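Local coordinates for protein cytolethal distending toxin subunit B (Escherichia coli, PDB 2F1N) that nicks DNA as the endonuclease subunit of a tripartite bacterial toxin, very probably damaging the DNA of intoxicated cells and arresting them at G2/M, at residues Thr20-Gly25 against Val53-Ser58; Leu109-Asn114 against Leu134-Gly139. One frame throughout, in Å; residues are numbered along the deposited sequence.

Overall arrangement
Following the chain from the N terminus, strand 18-25 leads through helix 31-42 into strand 50-56, and interaction 1 closes this beta-alpha-beta unit by laying the second strand parallel to the first. The chain then builds further strands of the same sheet up to 109-113, crosses into the second sheet, and interaction 2 closes a shorter loop as strand 133-138 packs over 109-113. The two contacts follow one another in series, neither enclosing the other. Their centres lie about 14 Å apart, and strands 50-56 and 109-113 are neighbours, with Val-53 N 2.8 Å from Ala-110 O. Interaction 1 thus lies within one sheet and interaction 2 joins both sheets of the DNase I-like sandwich.

Interaction 1: residues Thr20-Gly25 against Val53-Ser58; sequences TWNLQG and VQEAGS
The parallel pairing that completes a beta-alpha-beta crossover of the DNase I-like fold brings Trp-21 and Asn-22 beside Val-53 and Gln-54. Gln-54 N donates to Trp-21 O at 3.0 Å, and Leu-23 N returns the bond to Gln-54 O at 3.1 Å. Beyond Gln-54 the chain turns a corner, yet Gly-25 N still reaches Glu-55 O at 2.8 Å. The corner swings the Glu-55 side chain across the neighbouring strand end. Its chain is extended beyond CG (chi2 -172°), which carries the carboxylate past Asn-22 and alongside Gln-24. Asn-22 ND2 donates to Glu-55 OE2 over 3.1 Å; the acceptor lies in the amide plane, whereas the amide meets the carboxylate from above its plane, the two groups being turned 66° apart. The other end of the amide is also used: Asn-22 OD1 accepts from Gln-24 N at 3.0 Å in an Asx turn, so bonds at both ends restrain its rotation. A water links Glu-55 OE2 to Gln-24 NE2, while Gln-24 OE1 accepts from the backbone N of Asp-253. On the face that carries Val-53, the end of Leu-23 reaches in, with CD2 3.6 Å from Val-53 CG1, while Leu-23 CD1 lies in front of Glu-55 O, 3.3 Å away; placing CG between the backbone N and carbonyl carbon (chi1 62°) turns both methyls toward the second strand. Asn-22 ND2 donates as well to Asp-185, and His-147 of strand 141-147 touches Asn-22, Gln-54 and Glu-55, a polar cluster consistent with the active-site region of this nuclease family. Helix 31-42 packs against Trp-21 and Leu-23, strand 109-113 borders Val-53, and strand 257-261 flanks Thr-20 through its backbone bond with Val-257.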
ATOM      1  N   THR A  20       4.298   3.561   2.648  1.00 11.95           N
ATOM      2  CA  THR A  20       3.914   2.225   3.041  1.00 11.13           C
ATOM      3  C   THR A  20       4.538   1.924   4.414  1.00 11.12           C
ATOM      4  O   THR A  20       5.668   2.378   4.694  1.00 11.87           O
ATOM      5  CB  THR A  20       4.382   1.227   1.962  1.00 11.90           C
ATOM      6  OG1 THR A  20       4.077  -0.103   2.392  1.00 12.31           O
ATOM      7  CG2 THR A  20       5.920   1.228   1.802  1.00 10.99           C
ATOM      8  N   TRP A  21       3.782   1.242   5.277  1.00 10.40           N
ATOM      9  CA  TRP A  21       4.313   0.851   6.564  1.00 10.35           C
ATOM     10  C   TRP A  21       3.765  -0.501   7.035  1.00 11.25           C
ATOM     11  O   TRP A  21       2.552  -0.712   7.080  1.00 10.39           O
ATOM     12  CB  TRP A  21       3.942   1.963   7.582  1.00 10.31           C
ATOM     13  CG  TRP A  21       4.650   1.784   8.924  1.00 13.23           C
ATOM     14  CD1 TRP A  21       5.873   1.210   9.133  1.00 14.24           C
ATOM     15  CD2 TRP A  21       4.144   2.139  10.220  1.00 17.30           C
ATOM     16  NE1 TRP A  21       6.173   1.203  10.488  1.00 17.20           N
ATOM     17  CE2 TRP A  21       5.121   1.768  11.170  1.00 18.73           C
ATOM     18  CE3 TRP A  21       2.959   2.754  10.677  1.00 18.37           C
ATOM     19  CZ2 TRP A  21       4.955   1.996  12.547  1.00 21.13           C
ATOM     20  CZ3 TRP A  21       2.783   2.969  12.026  1.00 22.81           C
ATOM     21  CH2 TRP A  21       3.786   2.598  12.957  1.00 23.61           C
ATOM     22  N   ASN A  22       4.660  -1.434   7.368  1.00 10.33           N
ATOM     23  CA  ASN A  22       4.230  -2.666   7.995  1.00 11.61           C
ATOM     24  C   ASN A  22       4.328  -2.387   9.495  1.00 12.06           C
ATOM     25  O   ASN A  22       5.427  -2.207  10.041  1.00 12.39           O
ATOM     26  CB  ASN A  22       5.188  -3.794   7.570  1.00 11.39           C
ATOM     27  CG  ASN A  22       4.910  -5.130   8.251  1.00 14.48           C
ATOM     28  OD1 ASN A  22       4.333  -5.178   9.313  1.00 12.49           O
ATOM     29  ND2 ASN A  22       5.361  -6.219   7.639  1.00 13.32           N
ATOM     30  N   LEU A  23       3.183  -2.273  10.143  1.00 12.57           N
ATOM     31  CA  LEU A  23       3.213  -1.815  11.519  1.00 14.16           C
ATOM     32  C   LEU A  23       3.272  -2.960  12.514  1.00 13.74           C
ATOM     33  O   LEU A  23       3.322  -2.693  13.733  1.00 14.15           O
ATOM     34  CB  LEU A  23       2.119  -0.790  11.812  1.00 16.37           C
ATOM     35  CG  LEU A  23       0.636  -1.081  11.695  1.00 16.56           C
ATOM     36  CD1 LEU A  23       0.186  -1.868  12.941  1.00 17.86           C
ATOM     37  CD2 LEU A  23      -0.166   0.190  11.579  1.00 20.20           C
ATOM     38  N   GLN A  24       3.334  -4.197  12.011  1.00 14.00           N
ATOM     39  CA  GLN A  24       3.542  -5.379  12.858  1.00 14.59           C
ATOM     40  C   GLN A  24       2.548  -5.370  14.007  1.00 16.43           C
ATOM     41  O   GLN A  24       2.927  -5.552  15.186  1.00 16.67           O
ATOM     42  CB  GLN A  24       4.991  -5.416  13.355  1.00 16.09           C
ATOM     43  CG  GLN A  24       5.952  -5.820  12.251  1.00 17.75           C
ATOM     44  CD  GLN A  24       7.341  -6.246  12.801  1.00 20.91           C
ATOM     45  OE1 GLN A  24       7.840  -5.662  13.768  1.00 20.74           O
ATOM     46  NE2 GLN A  24       7.915  -7.282  12.211  1.00 19.15           N
ATOM     47  N   GLY A  25       1.275  -5.193  13.633  1.00 15.42           N
ATOM     48  CA  GLY A  25       0.198  -4.993  14.565  1.00 18.73           C
ATOM     49  C   GLY A  25      -0.538  -6.306  14.737  1.00 20.37           C
ATOM     50  O   GLY A  25      -0.407  -7.235  13.934  1.00 20.69           O
ATOM     51  N   VAL A  53      -0.780   0.004   4.374  1.00  9.24           N
ATOM     52  CA  VAL A  53      -0.427  -0.614   5.675  1.00  9.86           C
ATOM     53  C   VAL A  53      -0.457  -2.145   5.565  1.00 10.07           C
ATOM     54  O   VAL A  53      -1.392  -2.731   4.934  1.00 11.28           O
ATOM     55  CB  VAL A  53      -1.437  -0.154   6.780  1.00 10.87           C
ATOM     56  CG1 VAL A  53      -0.976  -0.666   8.215  1.00 12.72           C
ATOM     57  CG2 VAL A  53      -1.610   1.374   6.775  1.00 11.91           C
ATOM     58  N   GLN A  54       0.558  -2.796   6.182  1.00  8.83           N
ATOM     59  CA  GLN A  54       0.574  -4.259   6.317  1.00  8.40           C
ATOM     60  C   GLN A  54       0.634  -4.639   7.821  1.00  8.80           C
ATOM     61  O   GLN A  54       0.977  -3.787   8.640  1.00 10.53           O
ATOM     62  CB  GLN A  54       1.773  -4.905   5.564  1.00  8.51           C
ATOM     63  CG  GLN A  54       1.805  -4.418   4.058  1.00 11.00           C
ATOM     64  CD  GLN A  54       2.532  -3.089   3.946  1.00 11.11           C
ATOM     65  OE1 GLN A  54       3.513  -2.841   4.671  1.00 14.25           O
ATOM     66  NE2 GLN A  54       2.008  -2.176   3.086  1.00 12.92           N
ATOM     67  N   GLU A  55       0.238  -5.873   8.136  1.00 10.09           N
ATOM     68  CA  GLU A  55       0.058  -6.327   9.551  1.00 10.00           C
ATOM     69  C   GLU A  55      -0.714  -5.247  10.312  1.00 11.98           C
ATOM     70  O   GLU A  55      -0.299  -4.782  11.386  1.00 13.07           O
ATOM     71  CB  GLU A  55       1.418  -6.627  10.192  1.00 11.26           C
ATOM     72  CG  GLU A  55       2.174  -7.675   9.374  1.00 12.03           C
ATOM     73  CD  GLU A  55       3.453  -8.185  10.040  1.00 14.12           C
ATOM     74  OE1 GLU A  55       3.549  -8.221  11.304  1.00 15.93           O
ATOM     75  OE2 GLU A  55       4.310  -8.621   9.256  1.00 13.34           O
ATOM     76  N   ALA A  56      -1.878  -4.887   9.763  1.00 11.74           N
ATOM     77  CA  ALA A  56      -2.562  -3.659  10.178  1.00 11.93           C
ATOM     78  C   ALA A  56      -3.334  -3.806  11.503  1.00 12.69           C
ATOM     79  O   ALA A  56      -3.773  -2.798  12.077  1.00 12.48           O
ATOM     80  CB  ALA A  56      -3.522  -3.152   9.058  1.00 12.87           C
ATOM     81  N   GLY A  57      -3.477  -5.029  12.021  1.00 12.41           N
ATOM     82  CA  GLY A  57      -4.240  -5.135  13.271  1.00 13.88           C
ATOM     83  C   GLY A  57      -5.730  -4.868  13.022  1.00 13.15           C
ATOM     84  O   GLY A  57      -6.340  -5.474  12.149  1.00 14.99           O
ATOM     85  N   SER A  58      -6.286  -3.979  13.811  1.00 14.31           N
ATOM     86  CA  SER A  58      -7.685  -3.599  13.756  1.00 15.40           C
ATOM     87  C   SER A  58      -7.659  -2.097  13.476  1.00 16.02           C
ATOM     88  O   SER A  58      -6.732  -1.399  13.907  1.00 16.63           O
ATOM     89  CB  SER A  58      -8.334  -3.883  15.124  1.00 16.90           C
ATOM     90  OG  SER A  58      -8.613  -5.302  15.251  1.00 20.09           O
TER
HETATM   91  O   HOH W   1       6.492  -9.389  10.261  1.00 29.36           O
HETATM   92  O   HOH W   2       1.968  -8.631  13.288  1.00 31.14           O

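Interaction 2: residues Leu109-Asn114 against Leu134-Gly139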
ATOM      1  N   LEU A 109      -4.594  -6.077   6.099  1.00 10.57           N
ATOM      2  CA  LEU A 109      -4.133  -5.032   5.167  1.00 11.09           C
ATOM      3  C   LEU A 109      -5.015  -3.814   5.215  1.00 10.61           C
ATOM      4  O   LEU A 109      -6.221  -3.921   5.479  1.00 10.81           O
ATOM      5  CB  LEU A 109      -4.181  -5.547   3.724  1.00 11.17           C
ATOM      6  CG  LEU A 109      -3.192  -6.653   3.393  1.00 11.11           C
ATOM      7  CD1 LEU A 109      -3.691  -7.299   2.078  1.00 14.12           C
ATOM      8  CD2 LEU A 109      -1.787  -6.158   3.312  1.00  8.98           C
ATOM      9  N   ALA A 110      -4.403  -2.650   4.964  1.00 10.22           N
ATOM     10  CA  ALA A 110      -5.212  -1.412   4.815  1.00  9.85           C
ATOM     11  C   ALA A 110      -4.603  -0.411   3.855  1.00 10.66           C
ATOM     12  O   ALA A 110      -3.394  -0.406   3.614  1.00  9.55           O
ATOM     13  CB  ALA A 110      -5.451  -0.711   6.219  1.00 11.12           C
ATOM     14  N   LEU A 111      -5.479   0.434   3.332  1.00  9.97           N
ATOM     15  CA  LEU A 111      -5.081   1.688   2.673  1.00 11.28           C
ATOM     16  C   LEU A 111      -5.830   2.818   3.358  1.00  9.83           C
ATOM     17  O   LEU A 111      -7.047   2.723   3.620  1.00 11.55           O
ATOM     18  CB  LEU A 111      -5.449   1.606   1.208  1.00 11.61           C
ATOM     19  CG  LEU A 111      -4.574   0.773   0.291  1.00 14.52           C
ATOM     20  CD1 LEU A 111      -5.400   0.375  -0.964  1.00 17.07           C
ATOM     21  CD2 LEU A 111      -3.365   1.648  -0.129  1.00 10.06           C
ATOM     22  N   VAL A 112      -5.123   3.909   3.628  1.00  8.89           N
ATOM     23  CA  VAL A 112      -5.725   5.096   4.207  1.00 10.14           C
ATOM     24  C   VAL A 112      -5.561   6.218   3.176  1.00 11.71           C
ATOM     25  O   VAL A 112      -4.458   6.381   2.608  1.00 12.91           O
ATOM     26  CB  VAL A 112      -4.990   5.510   5.484  1.00 12.30           C
ATOM     27  CG1 VAL A 112      -5.801   6.602   6.245  1.00 12.10           C
ATOM     28  CG2 VAL A 112      -4.778   4.257   6.382  1.00 11.75           C
ATOM     29  N   SER A 113      -6.637   6.933   2.923  1.00 12.04           N
ATOM     30  CA  SER A 113      -6.571   7.991   1.896  1.00 13.02           C
ATOM     31  C   SER A 113      -7.305   9.248   2.283  1.00 11.35           C
ATOM     32  O   SER A 113      -8.371   9.186   2.850  1.00 11.74           O
ATOM     33  CB  SER A 113      -7.148   7.519   0.568  1.00 13.97           C
ATOM     34  OG  SER A 113      -8.158   6.595   0.775  1.00 25.49           O
ATOM     35  N   ASN A 114      -6.748  10.394   1.911  1.00 12.53           N
ATOM     36  CA  ASN A 114      -7.459  11.658   2.221  1.00 12.74           C
ATOM     37  C   ASN A 114      -8.541  12.030   1.200  1.00 14.38           C
ATOM     38  O   ASN A 114      -9.189  13.091   1.338  1.00 14.58           O
ATOM     39  CB  ASN A 114      -6.480  12.816   2.412  1.00 12.44           C
ATOM     40  CG  ASN A 114      -5.589  13.062   1.222  1.00 17.20           C
ATOM     41  OD1 ASN A 114      -5.828  12.602   0.117  1.00 19.06           O
ATOM     42  ND2 ASN A 114      -4.559  13.885   1.452  1.00 22.26           N
ATOM     43  N   LEU A 134      -5.066  -5.410  -2.089  1.00 11.43           N
ATOM     44  CA  LEU A 134      -6.174  -4.481  -1.874  1.00 11.21           C
ATOM     45  C   LEU A 134      -5.734  -3.194  -2.529  1.00 11.55           C
ATOM     46  O   LEU A 134      -4.633  -2.745  -2.270  1.00 11.23           O
ATOM     47  CB  LEU A 134      -6.396  -4.294  -0.375  1.00 11.77           C
ATOM     48  CG  LEU A 134      -7.221  -3.086   0.123  1.00 11.32           C
ATOM     49  CD1 LEU A 134      -8.671  -3.278  -0.329  1.00 15.83           C
ATOM     50  CD2 LEU A 134      -7.102  -2.968   1.674  1.00 15.07           C
ATOM     51  N   GLY A 135      -6.599  -2.608  -3.358  1.00 11.85           N
ATOM     52  CA  GLY A 135      -6.221  -1.371  -4.045  1.00 12.30           C
ATOM     53  C   GLY A 135      -7.380  -0.378  -4.112  1.00 10.96           C
ATOM     54  O   GLY A 135      -8.547  -0.778  -4.003  1.00 11.58           O
ATOM     55  N   ILE A 136      -7.049   0.916  -4.305  1.00  9.77           N
ATOM     56  CA  ILE A 136      -8.084   1.918  -4.587  1.00  9.44           C
ATOM     57  C   ILE A 136      -7.687   2.694  -5.852  1.00 10.76           C
ATOM     58  O   ILE A 136      -6.510   2.861  -6.140  1.00 11.36           O
ATOM     59  CB  ILE A 136      -8.290   2.908  -3.410  1.00  9.85           C
ATOM     60  CG1 ILE A 136      -7.028   3.715  -3.124  1.00 13.06           C
ATOM     61  CG2 ILE A 136      -8.738   2.073  -2.126  1.00 10.62           C
ATOM     62  CD1 ILE A 136      -7.206   4.754  -2.027  1.00 15.05           C
ATOM     63  N   ARG A 137      -8.683   3.193  -6.554  1.00 10.03           N
ATOM     64  CA  ARG A 137      -8.449   4.090  -7.691  1.00 10.73           C
ATOM     65  C   ARG A 137      -8.928   5.477  -7.290  1.00 11.02           C
ATOM     66  O   ARG A 137     -10.031   5.609  -6.728  1.00 10.70           O
ATOM     67  CB  ARG A 137      -9.236   3.598  -8.923  1.00 10.26           C
ATOM     68  CG  ARG A 137      -8.980   4.523 -10.176  1.00  9.63           C
ATOM     69  CD  ARG A 137      -9.748   4.075 -11.411  1.00 11.73           C
ATOM     70  NE  ARG A 137     -11.202   4.037 -11.186  1.00 12.79           N
ATOM     71  CZ  ARG A 137     -12.009   5.119 -11.210  1.00 10.29           C
ATOM     72  NH1 ARG A 137     -11.506   6.340 -11.406  1.00 11.44           N
ATOM     73  NH2 ARG A 137     -13.320   4.983 -10.982  1.00 11.86           N
ATOM     74  N   ILE A 138      -8.102   6.504  -7.554  1.00 11.01           N
ATOM     75  CA  ILE A 138      -8.528   7.894  -7.393  1.00 13.72           C
ATOM     76  C   ILE A 138      -8.218   8.505  -8.747  1.00 12.77           C
ATOM     77  O   ILE A 138      -7.039   8.588  -9.137  1.00 14.16           O
ATOM     78  CB  ILE A 138      -7.741   8.575  -6.290  1.00 15.41           C
ATOM     79  CG1 ILE A 138      -8.128   7.946  -4.926  1.00 18.65           C
ATOM     80  CG2 ILE A 138      -8.069  10.086  -6.218  1.00 19.84           C
ATOM     81  CD1 ILE A 138      -7.064   8.162  -3.929  1.00 27.76           C
ATOM     82  N   GLY A 139      -9.255   8.874  -9.485  1.00 13.65           N
ATOM     83  CA  GLY A 139      -9.005   9.398 -10.841  1.00 12.85           C
ATOM     84  C   GLY A 139      -8.309   8.359 -11.706  1.00 12.45           C
ATOM     85  O   GLY A 139      -8.717   7.191 -11.792  1.00 12.09           O
TER
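Leu-111 reaches across to strand 133-138 and makes much of the apolar contact with its CD1 methyl. This methyl fits between Leu-134 and Ile-136, lying 4.1 Å from Leu-134 CG and 3.9 Å from Ile-136 CG2. It also presses against backbone, with Gly-135 CA 3.6 Å and Leu-134 O 3.5 Å from Leu-111 CD1. From the other side, Leu-134 has CG anti to its backbone N (chi1 163°), which brings CD2 down to 4.0 Å from Ala-110 CA, over the backbone between Leu-109 and Leu-111. The strand axes run 20° from parallel and 7.4 Å apart at their closest, too far for backbone pairing: 109-113 belongs to one sheet and 133-138 to the other, and the contact forms part of the interface of the DNase I-like beta-sandwich. Further along, the contact becomes mixed. Ile-136 CD1 lies 3.5 Å from Ser-113 OG, as chi1 of Ile-136 (62°) sends the CG1-CD1 arm toward the serine. Neighbouring strands extend the layer, Thr-145 of strand 141-147 touching Leu-109, Leu-111 and Leu-134, and Tyr-96 of strand 92-98 touching both Ser-113 and Ile-136.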